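Long-range contacts in predicted metal-dependent phosphohydrolase (Magnetospirillum magnetotacticum MS-1, PDB 3KH1), which is a predicted metal-dependent phosphohydrolase of the HD superfamily and may act as a 5'-deoxynucleotidase: residues A11-F16 / L110-Q115; V78-G83 / A105-L110; H148-E153 / V193-L198. All blocks are in the same frame, centred on the assembly; numbering follows the deposited sequence.

The three contacts lie in a largely helical chain of the HD superfamily. Interactions 1 and 2 are neighbours: their centres are about 13 Å apart, they share Leu110, and CD1 of Phe16 comes within 3.2 Å of the Leu107 carbonyl O. Interaction 2 is nested inside the loop that interaction 1 closes. Through Leu110 and the Phe16 contacts, helix 8-19, helix 79-82, helix 96-108 and the start of helix 113-128 meet in one region. Interaction 3 follows later in the chain, between the ends of helices 132-151 and 179-195. Its centre is about 43 Å from that of interaction 1, on the opposite side of the chain's centre. Both interactions 1 and 3 touch the second subunit, while interaction 2 is internal to one chain.

Interaction 1 of 3, residues A11-F16 / L110-Q115; sequences AAQMSF and LLPPDQ
Leu111 and Phe16 make the main apolar contact between helix 8-19 and the turn that leads into helix 113-128. CG of Leu111 sits 4.0 Å from the centroid of the Phe16 ring and 21° off its normal, a CH-pi contact over one face, while CD2 of Leu111 packs against Phe16 CB at 3.6 Å. In Phe16, CG anti to the backbone N (chi1 -175°) carries the ring to this leucine, and chi2 turns its face to it; CB of Leu110 lies at the ring's edge. One helical turn back, the Ala12 methyl rests 3.4 Å from the Leu110 carbonyl O and also touches the Pro112 ring. CD of that proline lies 3.6 Å from CG of Gln13, whose side chain passes the ring at about a right angle.

The polar contacts lie at the ends of the interface. NE2 of Gln13 donates to OE1 of Gln115 at 2.8 Å; the bond is nearly straight (168°) and lies in the donor amide's plane, but approaches the acceptor from above its carbonyl plane. Tyr58 and Glu57 of the second subunit also bind the Gln13 amide, and Leu54 O of that subunit binds NE2 of Gln115, so both glutamines join the subunit interface. A water donates to the Leu110 carbonyl O and, at 3.3 Å, to OG of Ser15; that hydroxyl itself donates to Ala12 O.

Pro112 is the N-cap residue of helix 113-128. The arrangement is a helix packed against an interhelical turn, forming part of the subunit interface of a largely helical HD-superfamily fold.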
# COMPACT_ATOMS: atom_id res chain seq x y z
N ALA A 11 -5.34 21.65 -2.57
CA ALA A 11 -5.95 21.16 -3.79
C ALA A 11 -4.94 20.39 -4.65
O ALA A 11 -5.31 19.38 -5.26
CB ALA A 11 -6.54 22.31 -4.58
N ALA A 12 -3.70 20.85 -4.70
CA ALA A 12 -2.66 20.17 -5.47
C ALA A 12 -2.39 18.81 -4.85
O ALA A 12 -2.35 17.77 -5.55
CB ALA A 12 -1.37 21.02 -5.53
N GLN A 13 -2.28 18.76 -3.52
CA GLN A 13 -2.10 17.47 -2.83
C GLN A 13 -3.24 16.49 -3.11
O GLN A 13 -3.01 15.32 -3.42
CB GLN A 13 -1.93 17.71 -1.32
CG GLN A 13 -0.65 18.45 -1.03
CD GLN A 13 -0.60 19.03 0.38
OE1 GLN A 13 -1.63 19.46 0.92
NE2 GLN A 13 0.61 19.01 1.01
N MSE A 14 -4.48 16.98 -3.08
CA MSE A 14 -5.62 16.10 -3.34
C MSE A 14 -5.65 15.64 -4.78
O MSE A 14 -6.00 14.48 -5.05
CB MSE A 14 -6.95 16.77 -3.00
CG MSE A 14 -7.11 17.10 -1.55
SE MSE A 14 -6.84 15.58 -0.36
CE MSE A 14 -7.49 16.41 1.21
N SER A 15 -5.22 16.50 -5.72
CA SER A 15 -5.18 16.11 -7.12
C SER A 15 -4.22 14.92 -7.35
O SER A 15 -4.54 14.00 -8.10
CB SER A 15 -4.82 17.29 -8.00
OG SER A 15 -3.43 17.58 -8.05
N PHE A 16 -3.11 14.90 -6.60
CA PHE A 16 -2.18 13.78 -6.66
C PHE A 16 -2.79 12.53 -6.04
O PHE A 16 -2.74 11.45 -6.63
CB PHE A 16 -0.88 14.16 -5.95
CG PHE A 16 0.21 13.13 -6.05
CD1 PHE A 16 1.00 13.03 -7.17
CD2 PHE A 16 0.46 12.30 -4.98
CE1 PHE A 16 2.01 12.11 -7.24
CE2 PHE A 16 1.49 11.35 -5.07
CZ PHE A 16 2.27 11.30 -6.20
N LEU A 110 2.14 17.20 -10.10
CA LEU A 110 0.83 17.54 -9.54
C LEU A 110 0.94 18.10 -8.10
O LEU A 110 0.09 18.85 -7.64
CB LEU A 110 -0.10 16.34 -9.56
CG LEU A 110 -0.54 15.82 -10.94
CD1 LEU A 110 -1.32 14.51 -10.80
CD2 LEU A 110 -1.35 16.88 -11.73
N LEU A 111 1.95 17.66 -7.37
CA LEU A 111 2.12 18.06 -5.98
C LEU A 111 2.57 19.52 -5.89
O LEU A 111 3.09 20.07 -6.86
CB LEU A 111 3.15 17.16 -5.28
CG LEU A 111 2.69 15.73 -5.04
CD1 LEU A 111 3.91 14.83 -4.80
CD2 LEU A 111 1.66 15.69 -3.90
N PRO A 112 2.39 20.14 -4.71
CA PRO A 112 3.05 21.42 -4.51
C PRO A 112 4.56 21.30 -4.76
O PRO A 112 5.12 20.23 -4.58
CB PRO A 112 2.78 21.76 -3.04
CG PRO A 112 1.87 20.77 -2.55
CD PRO A 112 1.73 19.64 -3.49
N PRO A 113 5.22 22.40 -5.17
CA PRO A 113 6.64 22.30 -5.54
C PRO A 113 7.57 21.62 -4.54
O PRO A 113 8.47 20.89 -4.97
CB PRO A 113 7.05 23.75 -5.75
CG PRO A 113 5.79 24.38 -6.23
CD PRO A 113 4.67 23.72 -5.50
N ASP A 114 7.42 21.88 -3.24
CA ASP A 114 8.28 21.27 -2.24
C ASP A 114 8.15 19.73 -2.26
O ASP A 114 9.13 19.00 -2.29
CB ASP A 114 8.06 21.86 -0.84
CG ASP A 114 6.67 21.59 -0.28
OD1 ASP A 114 5.69 21.61 -1.03
OD2 ASP A 114 6.53 21.39 0.93
N GLN A 115 6.93 19.25 -2.31
CA GLN A 115 6.70 17.85 -2.33
C GLN A 115 6.97 17.22 -3.69
O GLN A 115 7.44 16.08 -3.76
CB GLN A 115 5.26 17.53 -1.89
CG GLN A 115 5.00 17.72 -0.41
CD GLN A 115 3.60 17.38 -0.04
OE1 GLN A 115 2.65 17.91 -0.64
NE2 GLN A 115 3.44 16.53 0.97
O HOH W 1 -1.78 20.15 -9.19

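Interaction 2 of 3, residues V78-G83 / A105-L110; sequences VEIDAG and ARLFGL
Leu107, the residue with the most surface buried here, points its CD1 methyl into the short helix 79-82. That methyl lies 3.9 Å from CB of Ile80 and 4.0 Å from CG of Asp81, and it also reaches the backbone of Val78 at CA. One leucine branch thus meets three residues of a single turn. Beyond the two segments, Leu107 touches Ile77 and Glu19.

Asp81 comes next in buried area and forms the polar part of the contact with Arg106. The guanidinium approaches side-on: NE donates to OD2 at 2.7 Å with an N-H...O angle of 173°, and NH2 donates to OD1 at 2.8 Å. Both oxygens are met on their syn sides, and the carboxylate and guanidinium planes are only 21° apart, the geometry of a bidentate salt bridge. Two nearly straight bonds between nearly coplanar groups restrict rotation of either group about its last torsion. Arg106 reaches this position with a chain extended as far as CD, then bent at chi3 (80°). Its NH2 forms a second salt bridge with Glu19 of helix 8-19, so one arginine links three helices, and CG2 of Ile80 packs at the guanidinium edge.

Val78 completes the contact: its CG1 lies 4.1 Å from CE2 of Phe108, a ring that also packs on Tyr119 and Trp123 of helix 113-128. The arrangement is a short helix docked on the C-terminal part of a longer one, with apolar residues inward and a bidentate salt bridge toward the surface, within the helical HD domain.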
# COMPACT_ATOMS: atom_id res chain seq x y z
N VAL A 78 5.62 6.23 -10.95
CA VAL A 78 5.93 6.50 -12.35
C VAL A 78 5.34 5.50 -13.35
O VAL A 78 5.10 5.85 -14.53
CB VAL A 78 7.46 6.60 -12.61
CG1 VAL A 78 8.02 7.88 -11.93
CG2 VAL A 78 8.21 5.29 -12.21
N GLU A 79 5.07 4.27 -12.90
CA GLU A 79 4.50 3.25 -13.79
C GLU A 79 3.07 3.57 -14.27
O GLU A 79 2.60 2.97 -15.23
CB GLU A 79 4.62 1.84 -13.18
CG GLU A 79 6.10 1.48 -12.86
CD GLU A 79 6.39 -0.00 -12.75
OE1 GLU A 79 5.48 -0.80 -12.61
OE2 GLU A 79 7.61 -0.34 -12.84
N ILE A 80 2.36 4.47 -13.59
CA ILE A 80 1.06 4.94 -14.08
C ILE A 80 1.17 5.33 -15.54
O ILE A 80 0.26 5.02 -16.31
CB ILE A 80 0.49 6.08 -13.22
CG1 ILE A 80 0.07 5.56 -11.85
CG2 ILE A 80 -0.65 6.81 -13.92
CD1 ILE A 80 -0.11 6.63 -10.82
N ASP A 81 2.22 6.07 -15.90
CA ASP A 81 2.44 6.47 -17.27
C ASP A 81 3.42 5.54 -18.00
O ASP A 81 3.29 5.34 -19.22
CB ASP A 81 3.00 7.91 -17.36
CG ASP A 81 2.02 9.00 -16.94
OD1 ASP A 81 0.81 8.72 -16.65
OD2 ASP A 81 2.50 10.19 -17.01
N ALA A 82 4.44 5.04 -17.30
CA ALA A 82 5.50 4.27 -17.98
C ALA A 82 5.19 2.79 -18.15
O ALA A 82 5.87 2.12 -18.95
CB ALA A 82 6.84 4.45 -17.28
N GLY A 83 4.22 2.27 -17.41
CA GLY A 83 3.92 0.83 -17.39
C GLY A 83 4.95 0.06 -16.61
O GLY A 83 5.93 0.60 -16.11
N ALA A 105 7.98 13.66 -13.91
CA ALA A 105 7.68 15.07 -14.09
C ALA A 105 6.17 15.40 -14.07
O ALA A 105 5.76 16.37 -13.42
CB ALA A 105 8.35 15.61 -15.34
N ARG A 106 5.35 14.59 -14.73
CA ARG A 106 3.93 14.85 -14.81
C ARG A 106 3.24 14.53 -13.50
O ARG A 106 2.42 15.30 -13.00
CB ARG A 106 3.26 14.05 -15.92
CG ARG A 106 1.79 14.41 -16.10
CD ARG A 106 1.10 13.52 -17.09
NE ARG A 106 0.72 12.21 -16.53
CZ ARG A 106 -0.36 11.97 -15.76
NH1 ARG A 106 -1.20 12.94 -15.40
NH2 ARG A 106 -0.64 10.74 -15.41
N LEU A 107 3.57 13.35 -12.94
CA LEU A 107 2.86 12.85 -11.78
C LEU A 107 3.27 13.58 -10.52
O LEU A 107 2.41 14.12 -9.82
CB LEU A 107 3.05 11.33 -11.66
CG LEU A 107 2.22 10.55 -12.72
CD1 LEU A 107 2.83 9.21 -13.01
CD2 LEU A 107 0.75 10.50 -12.28
N PHE A 108 4.56 13.55 -10.17
CA PHE A 108 5.01 14.32 -8.99
C PHE A 108 4.76 15.82 -9.19
O PHE A 108 4.54 16.53 -8.22
CB PHE A 108 6.48 14.01 -8.64
CG PHE A 108 6.70 12.55 -8.27
CD1 PHE A 108 6.01 11.96 -7.22
CD2 PHE A 108 7.57 11.74 -8.99
CE1 PHE A 108 6.18 10.62 -6.89
CE2 PHE A 108 7.73 10.39 -8.64
CZ PHE A 108 7.05 9.87 -7.62
N GLY A 109 4.70 16.27 -10.45
CA GLY A 109 4.47 17.68 -10.74
C GLY A 109 3.07 18.13 -10.34
O GLY A 109 2.82 19.32 -10.29
N LEU A 110 2.14 17.20 -10.10
CA LEU A 110 0.83 17.54 -9.54
C LEU A 110 0.94 18.10 -8.10
O LEU A 110 0.09 18.85 -7.64
CB LEU A 110 -0.10 16.34 -9.56
CG LEU A 110 -0.54 15.82 -10.94
CD1 LEU A 110 -1.32 14.51 -10.80
CD2 LEU A 110 -1.35 16.88 -11.73

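Interaction 3 of 3, residues H148-E153 / V193-L198; sequences HNFETE and VRRGYL
The backbones come closest where two helices have just ended, with CA of Glu153 5.1 Å from CA of Tyr197, and both ends are Schellman motifs, with Glu153 and Gly196 as their residues of positive phi.

Tyr197 has the largest area buried by the contact, and its ring is covered on both faces. CA of Glu153 stands 3.5 Å from the ring centroid, almost along the normal, a CH-pi contact nearly centred on the face, while CB of Glu153 comes within 3.5 Å of Tyr197 CE1. On the opposite face lies CB of Arg195. The ring turns an edge toward the face of Phe150: centroids are 5.4 Å apart and the planes meet at 73°, an edge-to-face pair with Tyr197 CE2 above the centre of the phenylalanine ring. The same CE2 is 3.3 Å from the Phe150 carbonyl O.

Although the CB of Phe150 does not head straight for the other segment, CG anti to the backbone N (chi1 -168°) carries the ring toward Tyr197 and Arg195. Phe150 points CZ at the centre of the Arg195 guanidinium face, 3.4 Å from the arginine CZ; the planes are 53° apart, so this is no parallel stack. The guanidinium is held by NH1, which donates in its own plane to Tyr197 OH at 2.9 Å, and by a salt bridge from NE to Glu191.

Phe150 further packs on Leu188 and Glu191, joining the C-terminal end of helix 132-151 to helix 179-195. Beside this surface contact the Asn149 side chain is about 4 Å from a bound calcium ion, and His148 and Thr152 reach back to strand 30-31.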
# COMPACT_ATOMS: atom_id res chain seq x y z
N HIS A 148 6.75 -15.22 -3.98
CA HIS A 148 5.55 -15.56 -4.78
C HIS A 148 5.82 -16.64 -5.80
O HIS A 148 5.01 -17.56 -5.94
CB HIS A 148 5.01 -14.31 -5.45
CG HIS A 148 4.16 -13.47 -4.54
ND1 HIS A 148 2.89 -13.11 -4.87
CD2 HIS A 148 4.39 -12.97 -3.30
CE1 HIS A 148 2.36 -12.44 -3.86
NE2 HIS A 148 3.24 -12.35 -2.88
N ASN A 149 6.99 -16.63 -6.45
CA ASN A 149 7.32 -17.66 -7.38
C ASN A 149 7.41 -19.01 -6.67
O ASN A 149 7.03 -20.05 -7.21
CB ASN A 149 8.63 -17.35 -8.12
CG ASN A 149 8.43 -16.96 -9.55
OD1 ASN A 149 7.78 -17.65 -10.32
ND2 ASN A 149 9.10 -15.89 -9.93
N PHE A 150 7.88 -19.02 -5.43
CA PHE A 150 7.97 -20.29 -4.70
C PHE A 150 6.54 -20.81 -4.44
O PHE A 150 6.24 -21.98 -4.66
CB PHE A 150 8.74 -20.12 -3.41
CG PHE A 150 9.11 -21.41 -2.75
CD1 PHE A 150 10.29 -22.04 -3.09
CD2 PHE A 150 8.29 -21.98 -1.81
CE1 PHE A 150 10.62 -23.23 -2.51
CE2 PHE A 150 8.61 -23.21 -1.22
CZ PHE A 150 9.79 -23.82 -1.56
N GLU A 151 5.65 -19.93 -4.01
CA GLU A 151 4.28 -20.32 -3.73
C GLU A 151 3.51 -20.81 -4.95
O GLU A 151 2.67 -21.68 -4.84
CB GLU A 151 3.50 -19.20 -3.08
CG GLU A 151 4.00 -18.82 -1.65
CD GLU A 151 4.10 -19.97 -0.68
OE1 GLU A 151 3.02 -20.54 -0.40
OE2 GLU A 151 5.24 -20.30 -0.25
N THR A 152 3.82 -20.21 -6.11
CA THR A 152 3.14 -20.54 -7.34
C THR A 152 3.88 -21.62 -8.18
O THR A 152 3.52 -21.90 -9.31
CB THR A 152 2.92 -19.29 -8.22
OG1 THR A 152 4.19 -18.78 -8.67
CG2 THR A 152 2.13 -18.20 -7.45
N GLU A 153 4.87 -22.27 -7.57
CA GLU A 153 5.62 -23.34 -8.20
C GLU A 153 6.29 -22.87 -9.49
O GLU A 153 6.28 -23.56 -10.51
CB GLU A 153 4.71 -24.59 -8.38
CG GLU A 153 4.07 -25.06 -7.06
CD GLU A 153 3.26 -26.36 -7.15
OE1 GLU A 153 3.40 -27.11 -8.12
OE2 GLU A 153 2.49 -26.63 -6.21
N VAL A 193 14.91 -24.78 -7.13
CA VAL A 193 15.58 -25.52 -8.19
C VAL A 193 15.38 -27.02 -7.95
O VAL A 193 15.07 -27.78 -8.87
CB VAL A 193 17.10 -25.15 -8.30
CG1 VAL A 193 17.84 -26.11 -9.21
CG2 VAL A 193 17.27 -23.71 -8.78
N ARG A 194 15.56 -27.46 -6.70
CA ARG A 194 15.35 -28.86 -6.36
C ARG A 194 13.93 -29.33 -6.71
O ARG A 194 13.76 -30.49 -7.10
CB ARG A 194 15.60 -29.12 -4.87
CG ARG A 194 17.05 -29.04 -4.46
CD ARG A 194 17.17 -29.28 -2.92
NE ARG A 194 16.61 -30.59 -2.56
CZ ARG A 194 17.34 -31.70 -2.43
NH1 ARG A 194 16.77 -32.87 -2.14
NH2 ARG A 194 18.65 -31.65 -2.61
N ARG A 195 12.93 -28.46 -6.54
CA ARG A 195 11.55 -28.81 -6.81
C ARG A 195 11.13 -28.66 -8.26
O ARG A 195 10.00 -29.01 -8.61
CB ARG A 195 10.62 -27.95 -5.96
CG ARG A 195 10.80 -28.12 -4.49
CD ARG A 195 9.70 -27.39 -3.77
NE ARG A 195 9.77 -27.47 -2.32
CZ ARG A 195 8.77 -27.10 -1.53
NH1 ARG A 195 7.62 -26.68 -2.05
NH2 ARG A 195 8.93 -27.08 -0.22
N GLY A 196 12.04 -28.15 -9.10
CA GLY A 196 11.77 -27.94 -10.53
C GLY A 196 10.94 -26.68 -10.83
O GLY A 196 10.40 -26.55 -11.93
N TYR A 197 10.88 -25.75 -9.88
CA TYR A 197 10.15 -24.51 -10.12
C TYR A 197 10.93 -23.52 -11.01
O TYR A 197 10.37 -22.58 -11.60
CB TYR A 197 9.93 -23.78 -8.78
CG TYR A 197 9.09 -24.49 -7.74
CD1 TYR A 197 8.35 -25.63 -8.04
CD2 TYR A 197 8.99 -23.97 -6.45
CE1 TYR A 197 7.56 -26.23 -7.05
CE2 TYR A 197 8.19 -24.57 -5.50
CZ TYR A 197 7.49 -25.69 -5.80
OH TYR A 197 6.71 -26.30 -4.81
N LEU A 198 12.25 -23.70 -11.02
CA LEU A 198 13.21 -22.77 -11.53
C LEU A 198 14.24 -23.64 -12.22
O LEU A 198 14.77 -24.57 -11.59
CB LEU A 198 13.87 -21.92 -10.38
CG LEU A 198 14.92 -20.96 -10.89
CD1 LEU A 198 14.34 -19.93 -11.78
CD2 LEU A 198 15.61 -20.27 -9.74